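Local atomic coordinates of hypothetical protein (Staphylococcus aureus subsp. aureus, PDB entry 2IL5), a protein that is of unknown function but has a Bet v 1-like fold and belongs to the Activator of Hsp90 ATPase homolog 1-like family. Residues E27-A32 and T118-Y123; K36-Q41 and Y162-T167. One frame throughout, in Å; residues are numbered along the deposited sequence. Where two conformers were deposited one is given.

Contact 1: residues E27-A32 and T118-Y123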
loop_
_atom_site.group_PDB
_atom_site.type_symbol
_atom_site.label_atom_id
_atom_site.label_comp_id
_atom_site.label_asym_id
_atom_site.label_seq_id
_atom_site.Cartn_x
_atom_site.Cartn_y
_atom_site.Cartn_z
ATOM N N GLU A 27 -11.903 -13.176 0.221
ATOM C CA GLU A 27 -11.732 -13.235 1.659
ATOM C C GLU A 27 -10.297 -13.409 2.167
ATOM O O GLU A 27 -9.932 -12.809 3.177
ATOM C CB GLU A 27 -12.565 -14.380 2.218
ATOM C CG GLU A 27 -11.996 -14.937 3.511
ATOM C CD GLU A 27 -12.957 -15.798 4.263
ATOM O OE1 GLU A 27 -13.479 -16.773 3.673
ATOM O OE2 GLU A 27 -13.168 -15.508 5.456
ATOM N N LEU A 28 -9.522 -14.289 1.526
ATOM C CA LEU A 28 -8.113 -14.505 1.922
ATOM C C LEU A 28 -7.227 -13.313 1.559
ATOM O O LEU A 28 -6.381 -12.915 2.353
ATOM C CB LEU A 28 -7.539 -15.811 1.371
ATOM C CG LEU A 28 -7.974 -17.105 2.093
ATOM C CD1 LEU A 28 -7.322 -18.276 1.420
ATOM C CD2 LEU A 28 -7.671 -17.129 3.612
ATOM N N VAL A 29 -7.436 -12.745 0.370
ATOM C CA VAL A 29 -6.735 -11.525 -0.022
ATOM C C VAL A 29 -7.149 -10.296 0.802
ATOM O O VAL A 29 -6.291 -9.506 1.206
ATOM C CB VAL A 29 -6.855 -11.244 -1.534
ATOM C CG1 VAL A 29 -5.987 -10.036 -1.906
ATOM C CG2 VAL A 29 -6.392 -12.486 -2.313
ATOM N N TYR A 30 -8.447 -10.151 1.066
ATOM C CA TYR A 30 -8.970 -9.023 1.844
ATOM C C TYR A 30 -8.403 -9.066 3.247
ATOM O O TYR A 30 -8.009 -8.051 3.782
ATOM C CB TYR A 30 -10.506 -9.030 1.860
ATOM C CG TYR A 30 -11.155 -7.923 2.686
ATOM C CD1 TYR A 30 -11.574 -8.157 4.018
ATOM C CD2 TYR A 30 -11.389 -6.650 2.131
ATOM C CE1 TYR A 30 -12.161 -7.148 4.783
ATOM C CE2 TYR A 30 -11.970 -5.631 2.881
ATOM C CZ TYR A 30 -12.360 -5.873 4.200
ATOM O OH TYR A 30 -12.971 -4.849 4.925
ATOM N N GLU A 31 -8.382 -10.249 3.844
ATOM C CA GLU A 31 -7.775 -10.458 5.152
ATOM C C GLU A 31 -6.321 -9.943 5.250
ATOM O O GLU A 31 -5.939 -9.350 6.276
ATOM C CB GLU A 31 -7.835 -11.943 5.517
ATOM C CG GLU A 31 -7.499 -12.258 6.986
ATOM C CD GLU A 31 -7.669 -13.761 7.365
ATOM O OE1 GLU A 31 -7.055 -14.654 6.735
ATOM O OE2 GLU A 31 -8.411 -14.037 8.324
ATOM N N ALA A 32 -5.518 -10.174 4.205
ATOM C CA ALA A 32 -4.109 -9.717 4.167
ATOM C C ALA A 32 -3.958 -8.226 4.459
ATOM O O ALA A 32 -2.953 -7.809 5.048
ATOM C CB ALA A 32 -3.481 -10.058 2.821
ATOM N N THR A 118 -9.461 -14.496 -6.695
ATOM C CA THR A 118 -9.675 -13.046 -6.758
ATOM C C THR A 118 -8.898 -12.306 -7.823
ATOM O O THR A 118 -7.740 -12.621 -8.111
ATOM C CB THR A 118 -9.597 -12.364 -5.344
ATOM O OG1 THR A 118 -9.042 -11.009 -5.398
ATOM C CG2 THR A 118 -8.845 -13.181 -4.414
ATOM N N GLN A 119 -9.597 -11.350 -8.437
ATOM C CA GLN A 119 -8.980 -10.224 -9.127
ATOM C C GLN A 119 -8.796 -9.041 -8.180
ATOM O O GLN A 119 -9.751 -8.531 -7.592
ATOM C CB GLN A 119 -9.847 -9.780 -10.293
ATOM C CG GLN A 119 -9.247 -8.681 -11.121
ATOM C CD GLN A 119 -10.189 -8.200 -12.193
ATOM O OE1 GLN A 119 -11.407 -8.255 -12.032
ATOM N NE2 GLN A 119 -9.636 -7.711 -13.298
HETATM N N MSE A 120 -7.557 -8.585 -8.046
HETATM C CA MSE A 120 -7.274 -7.477 -7.176
HETATM C C MSE A 120 -6.865 -6.298 -8.017
HETATM O O MSE A 120 -5.878 -6.361 -8.749
HETATM C CB MSE A 120 -6.194 -7.832 -6.170
HETATM C CG MSE A 120 -5.915 -6.725 -5.153
HETATM SE SE MSE A 120 -4.356 -7.093 -4.024
HETATM C CE MSE A 120 -2.911 -6.535 -5.165
ATOM N N LEU A 121 -7.659 -5.227 -7.888
ATOM C CA LEU A 121 -7.446 -3.970 -8.576
ATOM C C LEU A 121 -7.020 -2.854 -7.582
ATOM O O LEU A 121 -7.785 -2.397 -6.705
ATOM C CB LEU A 121 -8.668 -3.590 -9.405
ATOM C CG LEU A 121 -9.145 -4.658 -10.411
ATOM C CD1 LEU A 121 -10.557 -4.366 -10.919
ATOM C CD2 LEU A 121 -8.148 -4.775 -11.572
ATOM N N PHE A 122 -5.764 -2.459 -7.742
ATOM C CA PHE A 122 -5.116 -1.536 -6.831
ATOM C C PHE A 122 -4.909 -0.189 -7.508
ATOM O O PHE A 122 -4.343 -0.126 -8.601
ATOM C CB PHE A 122 -3.771 -2.159 -6.330
ATOM C CG PHE A 122 -2.853 -1.173 -5.589
ATOM C CD1 PHE A 122 -3.003 -0.952 -4.217
ATOM C CD2 PHE A 122 -1.803 -0.501 -6.276
ATOM C CE1 PHE A 122 -2.131 -0.098 -3.550
ATOM C CE2 PHE A 122 -0.933 0.375 -5.630
ATOM C CZ PHE A 122 -1.073 0.568 -4.266
ATOM N N TYR A 123 -5.341 0.876 -6.842
ATOM C CA TYR A 123 -5.097 2.243 -7.307
ATOM C C TYR A 123 -4.360 3.031 -6.229
ATOM O O TYR A 123 -4.724 2.938 -5.085
ATOM C CB TYR A 123 -6.440 2.931 -7.601
ATOM C CG TYR A 123 -6.323 4.432 -7.782
ATOM C CD1 TYR A 123 -5.927 4.976 -8.992
ATOM C CD2 TYR A 123 -6.616 5.313 -6.730
ATOM C CE1 TYR A 123 -5.847 6.392 -9.184
ATOM C CE2 TYR A 123 -6.552 6.694 -6.906
ATOM C CZ TYR A 123 -6.160 7.231 -8.154
ATOM O OH TYR A 123 -6.041 8.599 -8.331
#

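Contact 2: residues K36-Q41 and Y162-T167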
loop_
_atom_site.group_PDB
_atom_site.type_symbol
_atom_site.label_atom_id
_atom_site.label_comp_id
_atom_site.label_asym_id
_atom_site.label_seq_id
_atom_site.Cartn_x
_atom_site.Cartn_y
_atom_site.Cartn_z
ATOM N N LYS A 36 -3.777 -7.223 11.249
ATOM C CA LYS A 36 -2.496 -6.783 11.829
ATOM C C LYS A 36 -1.311 -7.748 11.697
ATOM O O LYS A 36 -0.226 -7.370 11.248
ATOM C CB LYS A 36 -2.705 -6.492 13.307
ATOM C CG LYS A 36 -1.854 -5.389 13.839
ATOM C CD LYS A 36 -1.408 -5.683 15.230
ATOM C CE LYS A 36 -2.564 -5.727 16.179
ATOM N NZ LYS A 36 -2.197 -6.540 17.344
ATOM N N ASP A 37 -1.513 -8.995 12.093
ATOM C CA ASP A 37 -0.387 -9.905 12.166
ATOM C C ASP A 37 -0.063 -10.506 10.797
ATOM O O ASP A 37 0.951 -11.205 10.636
ATOM C CB ASP A 37 -0.608 -10.922 13.289
ATOM C CG ASP A 37 -0.958 -10.238 14.615
ATOM O OD1 ASP A 37 -0.160 -9.379 15.074
ATOM O OD2 ASP A 37 -2.042 -10.524 15.170
ATOM N N LEU A 38 -0.915 -10.177 9.820
ATOM C CA LEU A 38 -0.645 -10.422 8.416
ATOM C C LEU A 38 0.013 -9.175 7.782
ATOM O O LEU A 38 1.055 -9.291 7.144
ATOM C CB LEU A 38 -1.920 -10.812 7.654
ATOM C CG LEU A 38 -2.636 -12.091 8.076
ATOM C CD1 LEU A 38 -3.775 -12.413 7.116
ATOM C CD2 LEU A 38 -1.665 -13.281 8.209
ATOM N N LEU A 39 -0.573 -7.996 7.990
ATOM C CA LEU A 39 -0.010 -6.739 7.485
ATOM C C LEU A 39 1.433 -6.507 7.948
ATOM O O LEU A 39 2.254 -5.945 7.204
ATOM C CB LEU A 39 -0.850 -5.557 7.947
ATOM C CG LEU A 39 -2.187 -5.286 7.265
ATOM C CD1 LEU A 39 -3.051 -4.409 8.212
ATOM C CD2 LEU A 39 -2.009 -4.671 5.847
ATOM N N LYS A 40 1.727 -6.953 9.175
ATOM C CA LYS A 40 3.051 -6.823 9.774
ATOM C C LYS A 40 4.121 -7.550 8.983
ATOM O O LYS A 40 5.311 -7.230 9.100
ATOM C CB LYS A 40 3.026 -7.264 11.240
ATOM C CG LYS A 40 3.429 -8.686 11.549
ATOM C CD LYS A 40 3.642 -8.841 13.046
ATOM C CE LYS A 40 4.829 -8.020 13.539
ATOM N NZ LYS A 40 5.265 -8.374 14.932
ATOM N N GLN A 41 3.672 -8.486 8.143
ATOM C CA GLN A 41 4.535 -9.310 7.341
ATOM C C GLN A 41 4.787 -8.766 5.946
ATOM O O GLN A 41 5.714 -9.245 5.280
ATOM C CB GLN A 41 3.981 -10.742 7.243
ATOM C CG GLN A 41 3.769 -11.428 8.588
ATOM C CD GLN A 41 3.282 -12.872 8.465
ATOM O OE1 GLN A 41 3.945 -13.720 7.864
ATOM N NE2 GLN A 41 2.123 -13.157 9.054
ATOM N N TYR A 162 1.620 -12.216 -1.268
ATOM C CA TYR A 162 1.228 -13.481 -1.862
ATOM C C TYR A 162 1.739 -14.731 -1.071
ATOM O O TYR A 162 0.970 -15.662 -0.842
ATOM C CB TYR A 162 1.638 -13.544 -3.343
ATOM C CG TYR A 162 1.376 -14.905 -3.974
ATOM C CD1 TYR A 162 0.194 -15.159 -4.679
ATOM C CD2 TYR A 162 2.298 -15.954 -3.836
ATOM C CE1 TYR A 162 -0.053 -16.424 -5.247
ATOM C CE2 TYR A 162 2.053 -17.204 -4.390
ATOM C CZ TYR A 162 0.874 -17.428 -5.092
ATOM O OH TYR A 162 0.638 -18.672 -5.642
ATOM N N HIS A 163 3.015 -14.725 -0.670
ATOM C CA HIS A 163 3.606 -15.801 0.120
ATOM C C HIS A 163 3.093 -15.842 1.544
ATOM O O HIS A 163 2.928 -16.912 2.086
ATOM C CB HIS A 163 5.122 -15.721 0.111
ATOM C CG HIS A 163 5.717 -15.930 -1.243
ATOM N ND1 HIS A 163 6.006 -17.184 -1.745
ATOM C CD2 HIS A 163 6.068 -15.047 -2.207
ATOM C CE1 HIS A 163 6.522 -17.062 -2.956
ATOM N NE2 HIS A 163 6.566 -15.773 -3.262
ATOM N N VAL A 164 2.805 -14.692 2.142
ATOM C CA VAL A 164 2.187 -14.663 3.464
ATOM C C VAL A 164 0.826 -15.360 3.392
ATOM O O VAL A 164 0.454 -16.096 4.307
ATOM C CB VAL A 164 2.008 -13.215 3.978
ATOM C CG1 VAL A 164 1.025 -13.159 5.188
ATOM C CG2 VAL A 164 3.366 -12.571 4.297
ATOM N N ILE A 165 0.079 -15.137 2.309
ATOM C CA ILE A 165 -1.203 -15.829 2.132
ATOM C C ILE A 165 -1.010 -17.342 1.854
ATOM O O ILE A 165 -1.658 -18.184 2.480
ATOM C CB ILE A 165 -2.112 -15.158 1.056
ATOM C CG1 ILE A 165 -2.371 -13.692 1.381
ATOM C CG2 ILE A 165 -3.469 -15.892 0.966
ATOM C CD1 ILE A 165 -2.865 -12.871 0.188
ATOM N N GLU A 166 -0.105 -17.663 0.930
ATOM C CA GLU A 166 0.249 -19.024 0.572
ATOM C C GLU A 166 0.639 -19.892 1.791
ATOM O O GLU A 166 0.271 -21.051 1.864
ATOM C CB GLU A 166 1.394 -18.991 -0.444
ATOM C CG GLU A 166 1.937 -20.354 -0.860
ATOM C CD GLU A 166 1.357 -20.836 -2.179
ATOM O OE1 GLU A 166 0.468 -21.742 -2.147
ATOM O OE2 GLU A 166 1.790 -20.299 -3.243
ATOM N N THR A 167 1.375 -19.306 2.736
ATOM C CA THR A 167 1.887 -20.010 3.917
ATOM C C THR A 167 0.931 -19.938 5.127
ATOM O O THR A 167 1.317 -20.220 6.266
ATOM C CB THR A 167 3.281 -19.485 4.342
ATOM O OG1 THR A 167 3.997 -18.937 3.174
ATOM C CG2 THR A 167 4.117 -20.628 4.979
#

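Contact 1: residues E27-A32 and T118-Y123
Val29 meets Thr118 and Met120 with no flat group between them; the aromatic rings stand around this aliphatic junction. Phe110, on the neighbouring strand 104-112, touches both Val29 and Met120, while farther along 118-123 the ring of Phe122 packs edge-to-face with Phe158 and at about 55° to Phe154. At the junction itself each valine methyl has its own partner. CG1, placed anti to the backbone N (chi1 -174°), comes to 4.0 Å from SE of Met120, a selenomethionine. CG2 turns to Thr118, where its 3.3 Å to Thr118 CG2 is shorter than usual van der Waals contact. Since the threonine's chi1 of 147° is also far from a staggered value, the exact turn of that methyl is doubtful.

This is the helix-grip layout of Bet v 1-like proteins, in which a curved antiparallel sheet grips a long C-terminal helix, with two short helices packed near that helix's end. Here the first short helix, 26-32, lays Val29 against the concave sheet near the start of strand 118-128, which is hydrogen-bonded to strands 12-22 and 104-112. Thr118 and Met120, two residues apart, project from the same side of that strand. Beta-branched Thr118 suits an extended backbone and offers a methyl to the helix; Val29 is compact enough to serve both neighbours. Met120 is long and unbranched: its chain runs extended from the sheet as far as the selenium, which therefore reaches Val29, while the side chain also packs on Phe158 and Met161 of helix 136-166.

Contact 2: residues K36-Q41 and Y162-T167
Val164, near the end of helix 136-166, puts one methyl on Gln41 and shares the other between Gln41 and Leu38. Val164 CG2 lies against the root of the glutamine, 3.5 Å from Gln41 CB. Val164 CG1, anti to the backbone N (chi1 165°), stands 4.0 Å from Leu38 CD2 and also 4.0 Å from Gln41 CD, so the valine packs on the glutamine's carbons and its amide alike.

What positions that amide is a bond back to its own segment: Gln41 NE2 donates to Asp37 O over 2.8 Å, with a nearly straight N-H...O angle of 169°. The acceptor lies close to the amide plane, and the donor meets a lone pair in the carbonyl plane. Leu38 in turn rests on Glu31 of helix 26-32, and Ile165, next to Val164, packs on Leu28 and Ala32 of that same helix.

Leucine and valine suit the apolar part of this partly exposed junction, while glutamine suits its border, having methylenes to pack and a polar end to satisfy. The amide's rotation is restrained by its bond to Asp37 O. With that N-H used within its own segment and packing contacts alone across, the two segments adhere through dispersion and burial of apolar surface.

In the fold
Both contacts tie the short helices that follow strand 12-22 to distant parts of the chain. Contact 1 is buried and joins a helix to the sheet; contact 2 lies at the surface and joins segment 36-41, helix 36-39 and the residues after it, to the last turns of helix 136-166. Both are apolar, but the buried one uses methyls and a selenomethionine, whereas the surface one admits a glutamine amide. Their centres are 12 Å apart, and they touch where Ala32 packs on Leu38 and Leu39. Their segments alternate along the chain: helix 26-32 is fastened to strand 118-128, and segment 36-41 to the helix that follows that strand.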